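Local coordinates for protein putative mRNA interferase YoeB (Agrobacterium tumefaciens, PDB 6N90) that is a putative toxin of a bacterial type II toxin-antitoxin system, probably an endonuclease that cleaves mRNA, at residues 23-34 against 58-68. Residues are numbered along the deposited sequence; the frame is centred on the assembly and turned at random.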
loop_
_atom_site.group_PDB
_atom_site.type_symbol
_atom_site.label_atom_id
_atom_site.label_comp_id
_atom_site.label_asym_id
_atom_site.label_seq_id
_atom_site.Cartn_x
_atom_site.Cartn_y
_atom_site.Cartn_z
ATOM N N MET A 23 15.345 1.965 4.442
ATOM C CA MET A 23 14.454 3.031 3.978
ATOM C C MET A 23 13.003 2.543 3.966
ATOM O O MET A 23 12.085 3.300 4.261
ATOM C CB MET A 23 14.870 3.502 2.586
ATOM C CG MET A 23 16.244 4.170 2.573
ATOM S SD MET A 23 16.172 5.803 3.297
ATOM C CE MET A 23 15.342 6.701 1.996
ATOM N N VAL A 24 12.806 1.282 3.597
ATOM C CA VAL A 24 11.464 0.679 3.650
ATOM C C VAL A 24 10.945 0.758 5.090
ATOM O O VAL A 24 9.793 1.128 5.339
ATOM C CB VAL A 24 11.462 -0.800 3.156
ATOM C CG1 VAL A 24 10.031 -1.422 3.260
ATOM C CG2 VAL A 24 11.961 -0.859 1.745
ATOM N N GLU A 25 11.808 0.418 6.041
ATOM C CA GLU A 25 11.425 0.448 7.447
ATOM C C GLU A 25 11.080 1.851 7.930
ATOM O O GLU A 25 10.137 2.033 8.702
ATOM C CB GLU A 25 12.547 -0.130 8.313
ATOM C CG GLU A 25 12.827 -1.593 8.046
ATOM N N LYS A 26 11.861 2.835 7.498
ATOM C CA LYS A 26 11.574 4.227 7.852
ATOM C C LYS A 26 10.228 4.668 7.297
ATOM O O LYS A 26 9.445 5.339 7.973
ATOM C CB LYS A 26 12.673 5.140 7.334
ATOM C CG LYS A 26 12.487 6.600 7.695
ATOM C CD LYS A 26 12.468 6.812 9.205
ATOM C CE LYS A 26 12.841 8.249 9.571
ATOM N NZ LYS A 26 11.892 9.263 9.050
ATOM N N ILE A 27 9.958 4.297 6.054
ATOM C CA ILE A 27 8.687 4.652 5.436
ATOM C C ILE A 27 7.511 3.949 6.168
ATOM O O ILE A 27 6.487 4.542 6.447
ATOM C CB ILE A 27 8.711 4.296 3.931
ATOM C CG1 ILE A 27 9.656 5.224 3.152
ATOM C CG2 ILE A 27 7.321 4.303 3.318
ATOM C CD1 ILE A 27 10.066 4.641 1.714
ATOM N N ASN A 28 7.668 2.675 6.511
ATOM C CA ASN A 28 6.617 2.006 7.265
ATOM C C ASN A 28 6.339 2.677 8.601
ATOM O O ASN A 28 5.191 2.706 9.044
ATOM C CB ASN A 28 6.991 0.529 7.476
ATOM C CG ASN A 28 6.892 -0.270 6.192
ATOM O OD1 ASN A 28 6.541 0.264 5.146
ATOM N ND2 ASN A 28 7.242 -1.552 6.255
ATOM N N ASP A 29 7.384 3.210 9.240
ATOM C CA ASP A 29 7.254 3.919 10.521
ATOM C C ASP A 29 6.521 5.242 10.297
ATOM O O ASP A 29 5.696 5.664 11.102
ATOM C CB ASP A 29 8.653 4.151 11.145
ATOM C CG ASP A 29 8.654 4.073 12.680
ATOM O OD1 ASP A 29 7.578 3.867 13.280
ATOM O OD2 ASP A 29 9.729 4.249 13.302
ATOM N N LEU A 30 6.825 5.900 9.185
ATOM C CA LEU A 30 6.179 7.166 8.887
ATOM C C LEU A 30 4.689 6.921 8.635
ATOM O O LEU A 30 3.822 7.675 9.090
ATOM C CB LEU A 30 6.869 7.823 7.677
ATOM C CG LEU A 30 8.262 8.420 7.941
ATOM C CD1 LEU A 30 8.927 8.900 6.645
ATOM C CD2 LEU A 30 8.222 9.542 8.962
ATOM N N ILE A 31 4.394 5.840 7.917
ATOM C CA ILE A 31 3.006 5.452 7.650
ATOM C C ILE A 31 2.232 5.187 8.954
ATOM O O ILE A 31 1.146 5.788 9.197
ATOM C CB ILE A 31 2.958 4.205 6.734
ATOM C CG1 ILE A 31 3.455 4.562 5.335
ATOM C CG2 ILE A 31 1.531 3.591 6.671
ATOM C CD1 ILE A 31 3.572 3.409 4.394
ATOM N N ARG A 32 2.791 4.304 9.783
ATOM C CA ARG A 32 2.215 3.965 11.082
ATOM C C ARG A 32 1.923 5.250 11.871
ATOM O O ARG A 32 0.834 5.424 12.422
ATOM C CB ARG A 32 3.169 3.047 11.864
ATOM C CG ARG A 32 2.551 2.290 13.047
ATOM C CD ARG A 32 3.602 1.289 13.624
ATOM N NE ARG A 32 4.213 0.500 12.545
ATOM C CZ ARG A 32 5.520 0.421 12.284
ATOM N NH1 ARG A 32 6.407 1.060 13.042
ATOM N NH2 ARG A 32 5.966 -0.332 11.282
ATOM N N ASN A 33 2.883 6.174 11.872
ATOM C CA ASN A 33 2.763 7.386 12.684
ATOM C C ASN A 33 1.723 8.348 12.109
ATOM O O ASN A 33 0.905 8.909 12.851
ATOM C CB ASN A 33 4.122 8.085 12.809
ATOM C CG ASN A 33 4.956 7.571 13.986
ATOM O OD1 ASN A 33 4.993 8.197 15.047
ATOM N ND2 ASN A 33 5.639 6.437 13.798
ATOM N N ALA A 34 1.732 8.514 10.787
ATOM C CA ALA A 34 0.813 9.449 10.131
ATOM C C ALA A 34 -0.635 8.961 10.192
ATOM O O ALA A 34 -1.573 9.765 10.169
ATOM C CB ALA A 34 1.239 9.681 8.683
ATOM N N ARG A 58 6.979 14.548 5.400
ATOM C CA ARG A 58 7.883 14.187 6.479
ATOM C C ARG A 58 9.222 13.713 5.902
ATOM O O ARG A 58 9.293 13.224 4.769
ATOM C CB ARG A 58 7.280 13.088 7.355
ATOM C CG ARG A 58 6.019 13.479 8.077
ATOM C CD ARG A 58 5.326 12.224 8.653
ATOM N NE ARG A 58 4.022 12.536 9.218
ATOM C CZ ARG A 58 3.704 12.355 10.495
ATOM N NH1 ARG A 58 4.603 11.835 11.345
ATOM N NH2 ARG A 58 2.477 12.657 10.909
ATOM N N ARG A 59 10.272 13.865 6.695
ATOM C CA ARG A 59 11.599 13.407 6.313
ATOM C C ARG A 59 11.768 11.900 6.446
ATOM O O ARG A 59 11.547 11.330 7.507
ATOM C CB ARG A 59 12.659 14.098 7.173
ATOM C CG ARG A 59 12.882 15.550 6.834
ATOM C CD ARG A 59 14.344 15.811 6.526
ATOM N NE ARG A 59 15.217 15.543 7.665
ATOM C CZ ARG A 59 16.438 16.049 7.787
ATOM N NH1 ARG A 59 16.913 16.853 6.841
ATOM N NH2 ARG A 59 17.180 15.762 8.852
ATOM N N ILE A 60 12.195 11.251 5.374
ATOM C CA ILE A 60 12.726 9.906 5.485
ATOM C C ILE A 60 14.210 10.053 5.801
ATOM O O ILE A 60 14.704 9.529 6.795
ATOM C CB ILE A 60 12.523 9.104 4.194
ATOM C CG1 ILE A 60 11.081 9.222 3.705
ATOM C CG2 ILE A 60 12.914 7.629 4.368
ATOM C CD1 ILE A 60 10.905 8.570 2.304
ATOM N N THR A 61 14.918 10.731 4.901
ATOM C CA THR A 61 16.274 11.229 5.153
ATOM C C THR A 61 16.338 12.668 4.665
ATOM O O THR A 61 15.332 13.204 4.220
ATOM C CB THR A 61 17.343 10.399 4.440
ATOM O OG1 THR A 61 17.173 10.508 3.017
ATOM C CG2 THR A 61 17.237 8.957 4.848
ATOM N N ALA A 62 17.514 13.293 4.724
ATOM C CA ALA A 62 17.634 14.676 4.267
ATOM C C ALA A 62 17.292 14.783 2.779
ATOM O O ALA A 62 16.715 15.781 2.334
ATOM C CB ALA A 62 19.026 15.210 4.537
ATOM N N GLU A 63 17.622 13.740 2.020
ATOM C CA GLU A 63 17.440 13.764 0.570
ATOM C C GLU A 63 16.125 13.146 0.090
ATOM O O GLU A 63 15.804 13.223 -1.097
ATOM C CB GLU A 63 18.606 13.054 -0.123
ATOM C CG GLU A 63 19.926 13.830 -0.114
ATOM C CD GLU A 63 19.788 15.273 -0.590
ATOM O OE1 GLU A 63 19.041 15.525 -1.567
ATOM O OE2 GLU A 63 20.444 16.158 0.006
ATOM N N HIS A 64 15.357 12.544 0.997
ATOM C CA HIS A 64 14.157 11.826 0.561
ATOM C C HIS A 64 12.980 12.128 1.442
ATOM O O HIS A 64 13.068 11.971 2.668
ATOM C CB HIS A 64 14.405 10.312 0.537
ATOM C CG HIS A 64 15.473 9.902 -0.429
ATOM N ND1 HIS A 64 15.281 9.922 -1.790
ATOM C CD2 HIS A 64 16.746 9.484 -0.229
ATOM C CE1 HIS A 64 16.393 9.530 -2.394
ATOM N NE2 HIS A 64 17.295 9.259 -1.470
ATOM N N ARG A 65 11.875 12.519 0.817
ATOM C CA ARG A 65 10.703 12.948 1.566
ATOM C C ARG A 65 9.488 12.060 1.310
ATOM O O ARG A 65 9.325 11.453 0.231
ATOM C CB ARG A 65 10.361 14.409 1.234
ATOM C CG ARG A 65 11.521 15.382 1.448
ATOM C CD ARG A 65 12.185 15.202 2.819
ATOM N NE ARG A 65 13.415 15.988 2.942
ATOM C CZ ARG A 65 13.483 17.154 3.574
ATOM N NH1 ARG A 65 12.399 17.644 4.161
ATOM N NH2 ARG A 65 14.633 17.814 3.645
ATOM N N PHE A 66 8.660 11.970 2.344
ATOM C CA PHE A 66 7.434 11.182 2.346
ATOM C C PHE A 66 6.313 12.201 2.276
ATOM O O PHE A 66 6.092 12.935 3.236
ATOM C CB PHE A 66 7.380 10.299 3.624
ATOM C CG PHE A 66 6.075 9.543 3.842
ATOM C CD1 PHE A 66 5.838 8.336 3.217
ATOM C CD2 PHE A 66 5.120 10.026 4.735
ATOM C CE1 PHE A 66 4.667 7.627 3.441
ATOM C CE2 PHE A 66 3.923 9.333 4.949
ATOM C CZ PHE A 66 3.704 8.129 4.299
ATOM N N VAL A 67 5.645 12.267 1.126
ATOM C CA VAL A 67 4.557 13.220 0.930
ATOM C C VAL A 67 3.227 12.459 0.916
ATOM O O VAL A 67 3.080 11.421 0.260
ATOM C CB VAL A 67 4.754 14.035 -0.369
ATOM C CG1 VAL A 67 3.619 15.084 -0.532
ATOM C CG2 VAL A 67 6.118 14.725 -0.358
ATOM N N TYR A 68 2.253 12.986 1.651
ATOM C CA TYR A 68 1.007 12.265 1.871
ATOM C C TYR A 68 -0.133 13.218 2.141
ATOM O O TYR A 68 0.070 14.420 2.347
ATOM C CB TYR A 68 1.159 11.306 3.070
ATOM C CG TYR A 68 1.412 12.072 4.356
ATOM C CD1 TYR A 68 2.685 12.556 4.667
ATOM C CD2 TYR A 68 0.376 12.316 5.254
ATOM C CE1 TYR A 68 2.916 13.271 5.834
ATOM C CE2 TYR A 68 0.599 13.009 6.422
ATOM C CZ TYR A 68 1.864 13.496 6.702
ATOM O OH TYR A 68 2.068 14.207 7.869
#
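The helix-on-sheet core of this YoeB-like toxin forms where Met23, Ile27 and Leu30 of helix 21-36 meet Ile60 and Phe66 of the hairpin formed by strands 56-59 and 64-73. Helix 23-34 runs 32° from strand 64-68, their axes 10.1 Å apart. Leu30 wedges into the hairpin: its CB lies over one face of the Phe66 ring in a CH-pi contact, 4.2 Å from the centroid, while CD1 reaches Ile60 CG1 at 3.7 Å and CD2 lies against the aliphatic part of Arg58. At the ring's outer end, Ile31 CG1 comes within 3.7 Å of Phe66 CZ. Ile60, which with Thr61 forms a classic beta bulge opposite His64, splits its branches: CD1 packs on Ile27 CG1, and CG2 meets Met23 CE at 3.5 Å. Met23, bent at chi2 and chi3, curls its flexible thioether across Ile60 and brings CE to His64. Lys26 suits the solvent margin: CG, anti to the backbone N (chi1 -178°), lies on Ile60, and bends deliver NZ to Arg59 O, a 2.6 Å hydrogen bond in the carbonyl plane. At the other end small Ala34 lets two flat groups come close, its CA over one face of the Arg58 guanidinium and its CB over the Tyr68 ring. Arg58 NE donates to Tyr68 OH at 2.9 Å, a hydroxyl also hydrogen-bonded to Pro38 O; the carbonyls of Thr37, Ala40 and Leu42 hold the buried guanidinium and probably help offset its charge. One apolar helix face laid on an antiparallel hairpin is typical of the compact alpha/beta fold of YoeB-family toxins.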